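Local coordinates for putative Killer protein (Pseudomonas putida, PDB 6F8S) that is probably the HigB-like toxin of a type II toxin-antitoxin pair, of the RelE-like family, whose members typically act as ribosome-dependent mRNA endonucleases, at residues 36-41 against 70-75; 49-54 against 80-85. All coordinates share one frame; numbering follows the deposited sequence.

Interaction 1. Residues 36-41 against 70-75; sequences ERKLAM and HSIRVN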
# COMPACT_ATOMS: atom_id res chain seq x y z
N GLU B 36 -3.76 16.45 9.42
CA GLU B 36 -2.83 15.73 8.57
C GLU B 36 -2.94 14.26 8.78
O GLU B 36 -2.80 13.48 7.86
CB GLU B 36 -1.42 16.18 8.85
CG GLU B 36 -1.19 17.59 8.35
CD GLU B 36 0.18 18.11 8.69
OE1 GLU B 36 0.62 17.88 9.85
OE2 GLU B 36 0.80 18.74 7.81
N ARG B 37 -3.19 13.90 10.03
CA ARG B 37 -3.30 12.54 10.44
C ARG B 37 -4.62 11.93 9.96
O ARG B 37 -4.66 10.77 9.52
CB ARG B 37 -3.18 12.47 11.95
CG ARG B 37 -3.15 11.06 12.49
CD ARG B 37 -2.60 11.02 13.91
NE ARG B 37 -3.48 11.75 14.83
CZ ARG B 37 -3.08 12.76 15.60
NH1 ARG B 37 -1.82 13.16 15.57
NH2 ARG B 37 -3.95 13.36 16.41
N LYS B 38 -5.70 12.71 10.05
CA LYS B 38 -7.01 12.27 9.58
C LYS B 38 -6.98 12.05 8.07
O LYS B 38 -7.47 11.01 7.57
CB LYS B 38 -8.10 13.29 9.95
CG LYS B 38 -8.19 13.58 11.44
CD LYS B 38 -8.89 12.47 12.17
CE LYS B 38 -8.64 12.56 13.67
NZ LYS B 38 -9.60 11.71 14.44
N LEU B 39 -6.39 13.01 7.35
CA LEU B 39 -6.18 12.82 5.92
C LEU B 39 -5.34 11.56 5.64
O LEU B 39 -5.65 10.81 4.72
CB LEU B 39 -5.52 14.04 5.28
CG LEU B 39 -6.33 15.34 5.22
CD1 LEU B 39 -5.59 16.30 4.32
CD2 LEU B 39 -7.74 15.11 4.72
N ALA B 40 -4.31 11.32 6.44
CA ALA B 40 -3.50 10.10 6.31
C ALA B 40 -4.36 8.83 6.41
O ALA B 40 -4.25 7.92 5.59
CB ALA B 40 -2.40 10.07 7.38
N MET B 41 -5.20 8.78 7.43
CA MET B 41 -6.03 7.61 7.66
C MET B 41 -7.03 7.42 6.53
O MET B 41 -7.18 6.29 6.04
CB MET B 41 -6.76 7.73 9.00
CG MET B 41 -5.80 7.74 10.16
SD MET B 41 -6.64 7.63 11.75
CE MET B 41 -7.56 9.16 11.75
N HIS B 70 -20.38 9.94 5.79
CA HIS B 70 -19.96 9.82 7.18
C HIS B 70 -19.01 10.96 7.50
O HIS B 70 -18.55 11.68 6.61
CB HIS B 70 -19.28 8.47 7.47
CG HIS B 70 -19.93 7.30 6.79
ND1 HIS B 70 -20.84 6.49 7.42
CD2 HIS B 70 -19.78 6.82 5.53
CE1 HIS B 70 -21.24 5.55 6.57
NE2 HIS B 70 -20.62 5.73 5.42
N SER B 71 -18.70 11.13 8.78
CA SER B 71 -17.74 12.14 9.18
C SER B 71 -16.89 11.68 10.36
O SER B 71 -17.34 10.89 11.19
CB SER B 71 -18.46 13.45 9.51
OG SER B 71 -19.11 13.34 10.75
N ILE B 72 -15.66 12.18 10.41
CA ILE B 72 -14.78 11.90 11.52
C ILE B 72 -14.39 13.20 12.22
O ILE B 72 -14.26 14.25 11.59
CB ILE B 72 -13.53 11.12 11.07
CG1 ILE B 72 -12.79 11.87 9.98
CG2 ILE B 72 -13.91 9.70 10.56
CD1 ILE B 72 -11.48 11.24 9.63
N ARG B 73 -14.26 13.12 13.54
CA ARG B 73 -13.89 14.27 14.34
C ARG B 73 -12.46 14.70 14.03
O ARG B 73 -11.56 13.87 14.04
CB ARG B 73 -14.05 13.94 15.82
CG ARG B 73 -13.85 15.11 16.80
CD ARG B 73 -14.34 14.73 18.20
NE ARG B 73 -14.28 15.84 19.15
CZ ARG B 73 -13.18 16.22 19.79
NH1 ARG B 73 -12.04 15.59 19.59
NH2 ARG B 73 -13.23 17.25 20.64
N VAL B 74 -12.26 15.98 13.75
CA VAL B 74 -10.92 16.58 13.75
C VAL B 74 -10.70 17.27 15.11
O VAL B 74 -9.68 17.06 15.77
CB VAL B 74 -10.72 17.60 12.60
CG1 VAL B 74 -9.42 18.38 12.79
CG2 VAL B 74 -10.71 16.90 11.25
N ASN B 75 -11.66 18.10 15.51
CA ASN B 75 -11.77 18.54 16.90
C ASN B 75 -13.22 18.85 17.24
O ASN B 75 -14.13 18.43 16.52
CB ASN B 75 -10.85 19.75 17.19
CG ASN B 75 -11.17 20.98 16.34
OD1 ASN B 75 -12.28 21.18 15.83
ND2 ASN B 75 -10.17 21.84 16.20
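Lys38 extends from helix 31-44 and sets its ammonium group on the backbone carbonyl of Arg73, at the point where strand 69-73 runs out. NZ gives a hydrogen bond to Arg73 O of 2.9 Å, and with a C=O...N angle of 171° the donor sits nearly in line with the carbonyl. The shape of the lysine explains how it gets there. CG stands anti to the carbonyl carbon, beside the backbone N (chi1 -57°), and a bend at chi2 (-77°) folds the chain before its last two torsions run extended out to the nitrogen. The aliphatic part of the chain is used as well. Its CD lies 3.8 Å from Ile72 CD1, and that same methyl is 4.0 Å from Lys38 CB, so the tip of the isoleucine fits alongside the bend, the two side chains passing in opposite directions. Ile72 holds CG1 between its backbone N and carbonyl carbon, with CD1 extended beyond it toward the lysine. Val74, in the turn that follows the strand, adds a looser touch: its CG2 is 4.2 Å from Lys38 CG. Arg73 takes part through its carbonyl, while its CB points away from the helix.

Two further partners share the ammonium group: Asn57 OD1 in the same chain, and an acidic side chain of another protein chain, which forms a salt bridge with it. On the same helix, Arg37 pairs with an acidic side chain of that other chain and Glu36 with a basic one. A largely buried lysine thus spends its hydrocarbon on the core and its charge on a carbonyl, an amide and a carboxylate, which probably favours the protonated form and ties the helix to the strand end beside a protein-protein interface.

Interaction 2. Residues 49-54 against 80-85; sequences RDLRSP and LCFTWT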
# COMPACT_ATOMS: atom_id res chain seq x y z
N ARG B 49 -14.49 0.09 8.30
CA ARG B 49 -14.07 -0.18 9.68
C ARG B 49 -12.79 0.56 10.05
O ARG B 49 -12.58 0.92 11.21
CB ARG B 49 -13.89 -1.68 9.92
CG ARG B 49 -12.81 -2.34 9.10
CD ARG B 49 -12.81 -3.86 9.33
NE ARG B 49 -13.83 -4.52 8.53
CZ ARG B 49 -14.96 -5.03 9.02
NH1 ARG B 49 -15.20 -4.99 10.31
NH2 ARG B 49 -15.83 -5.61 8.20
N ASP B 50 -11.94 0.81 9.05
CA ASP B 50 -10.70 1.52 9.26
C ASP B 50 -10.98 2.93 9.76
O ASP B 50 -10.16 3.51 10.48
CB ASP B 50 -9.88 1.56 7.97
CG ASP B 50 -9.37 0.17 7.56
OD1 ASP B 50 -9.18 -0.68 8.47
OD2 ASP B 50 -9.16 -0.07 6.35
N LEU B 51 -12.14 3.49 9.41
CA LEU B 51 -12.47 4.84 9.87
C LEU B 51 -13.41 4.80 11.07
O LEU B 51 -13.36 5.68 11.90
CB LEU B 51 -13.08 5.66 8.75
CG LEU B 51 -12.06 5.84 7.62
CD1 LEU B 51 -12.74 6.42 6.41
CD2 LEU B 51 -10.88 6.73 8.08
N ARG B 52 -14.22 3.75 11.16
CA ARG B 52 -15.14 3.57 12.29
C ARG B 52 -14.45 3.08 13.56
O ARG B 52 -14.84 3.45 14.66
CB ARG B 52 -16.25 2.58 11.91
CG ARG B 52 -17.37 2.47 12.93
CD ARG B 52 -18.64 2.04 12.25
NE ARG B 52 -18.34 0.91 11.37
CZ ARG B 52 -19.04 0.59 10.29
NH1 ARG B 52 -20.11 1.32 9.95
NH2 ARG B 52 -18.68 -0.46 9.55
N SER B 53 -13.44 2.24 13.41
CA SER B 53 -12.83 1.63 14.59
C SER B 53 -12.04 2.59 15.48
O SER B 53 -12.19 2.51 16.70
CB SER B 53 -11.94 0.45 14.19
OG SER B 53 -12.75 -0.63 13.76
N PRO B 54 -11.21 3.49 14.91
CA PRO B 54 -10.43 4.32 15.84
C PRO B 54 -11.36 5.22 16.64
O PRO B 54 -12.10 6.00 16.06
CB PRO B 54 -9.52 5.16 14.91
CG PRO B 54 -9.53 4.45 13.61
CD PRO B 54 -10.89 3.81 13.50
N LEU B 80 -14.33 16.14 9.17
CA LEU B 80 -14.22 15.73 7.77
C LEU B 80 -15.42 14.90 7.35
O LEU B 80 -15.62 13.83 7.87
CB LEU B 80 -12.93 14.95 7.54
CG LEU B 80 -11.68 15.83 7.55
CD1 LEU B 80 -10.45 15.02 7.88
CD2 LEU B 80 -11.53 16.54 6.21
N CYS B 81 -16.22 15.42 6.42
CA CYS B 81 -17.31 14.66 5.78
C CYS B 81 -16.78 13.96 4.54
O CYS B 81 -15.86 14.47 3.88
CB CYS B 81 -18.49 15.58 5.40
SG CYS B 81 -19.94 15.53 6.51
N PHE B 82 -17.36 12.81 4.20
CA PHE B 82 -16.97 12.06 3.01
C PHE B 82 -17.98 10.97 2.67
O PHE B 82 -18.81 10.58 3.50
CB PHE B 82 -15.59 11.41 3.19
CG PHE B 82 -15.57 10.35 4.27
CD1 PHE B 82 -15.29 10.68 5.58
CD2 PHE B 82 -15.85 9.03 3.97
CE1 PHE B 82 -15.29 9.71 6.58
CE2 PHE B 82 -15.85 8.06 4.96
CZ PHE B 82 -15.57 8.40 6.27
N THR B 83 -17.88 10.47 1.44
CA THR B 83 -18.64 9.29 1.06
C THR B 83 -17.72 8.07 0.89
O THR B 83 -16.66 8.14 0.26
CB THR B 83 -19.42 9.51 -0.23
OG1 THR B 83 -20.01 10.82 -0.22
CG2 THR B 83 -20.51 8.43 -0.38
N TRP B 84 -18.14 6.96 1.47
CA TRP B 84 -17.39 5.73 1.31
C TRP B 84 -17.76 5.00 0.02
O TRP B 84 -18.94 4.79 -0.26
CB TRP B 84 -17.61 4.81 2.51
CG TRP B 84 -16.75 3.64 2.37
CD1 TRP B 84 -17.12 2.39 1.97
CD2 TRP B 84 -15.33 3.60 2.55
NE1 TRP B 84 -16.03 1.57 1.92
CE2 TRP B 84 -14.91 2.28 2.27
CE3 TRP B 84 -14.37 4.55 2.94
CZ2 TRP B 84 -13.58 1.88 2.37
CZ3 TRP B 84 -13.05 4.15 3.04
CH2 TRP B 84 -12.66 2.82 2.75
N THR B 85 -16.76 4.65 -0.78
CA THR B 85 -16.97 3.78 -1.92
C THR B 85 -16.07 2.56 -1.78
O THR B 85 -15.26 2.48 -0.85
CB THR B 85 -16.67 4.46 -3.28
OG1 THR B 85 -16.71 3.48 -4.33
CG2 THR B 85 -15.31 5.04 -3.32
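The short helix 49-52 sits over strand 79-85 without any hydrogen bond between them, the closest CA atoms being those of Leu51 and Trp84, 9.9 Å apart, a gap that side chains alone bridge. Leu51 does the work from the helix with one methyl. Its CD1 comes within 3.5 Å of Phe82 CZ and 3.8 Å of Phe82 CE2, meeting the far end of the ring obliquely. The leucine and the phenylalanine approach from opposite directions. For Phe82, a chi1 of 65° places CG between its backbone N and carbonyl carbon and stands the ring up from the strand toward the helix. This is helix-on-sheet packing in the RelE-like fold, where helices cover one face of an antiparallel sheet; Leu42 of helix 31-44 touches both Leu51 and Phe82. Two residues further along the strand, Trp84 projects from the same face, its CG anti to the backbone N (chi1 -175°), and brings CZ3 to 4.1 Å from Leu51 CD1, again obliquely. The Trp84 side chain also touches Pro89 of the next strand and lies about 3 Å, between nearest atoms, from a PEG molecule probably left from crystallisation.

Overall arrangement
The centres of interactions 1 and 2 lie about 9 Å apart, on neighbouring strands of one antiparallel sheet. Along the chain their segments alternate: helix 31-44 and helix 49-52 come first, then strands 69-73 and 79-85, so each helix skips over an element to meet its strand. The two contacts are stitched together directly, by probable backbone hydrogen bonds from His70 N to Phe82 O (2.9 Å) and Ile72 N to Leu80 O (3.0 Å), and by Lys38 CB packing on Leu80 CD1 at 3.6 Å. Together they place both helices against the sheet in a compact RelE-like domain, whose helices also meet another protein chain.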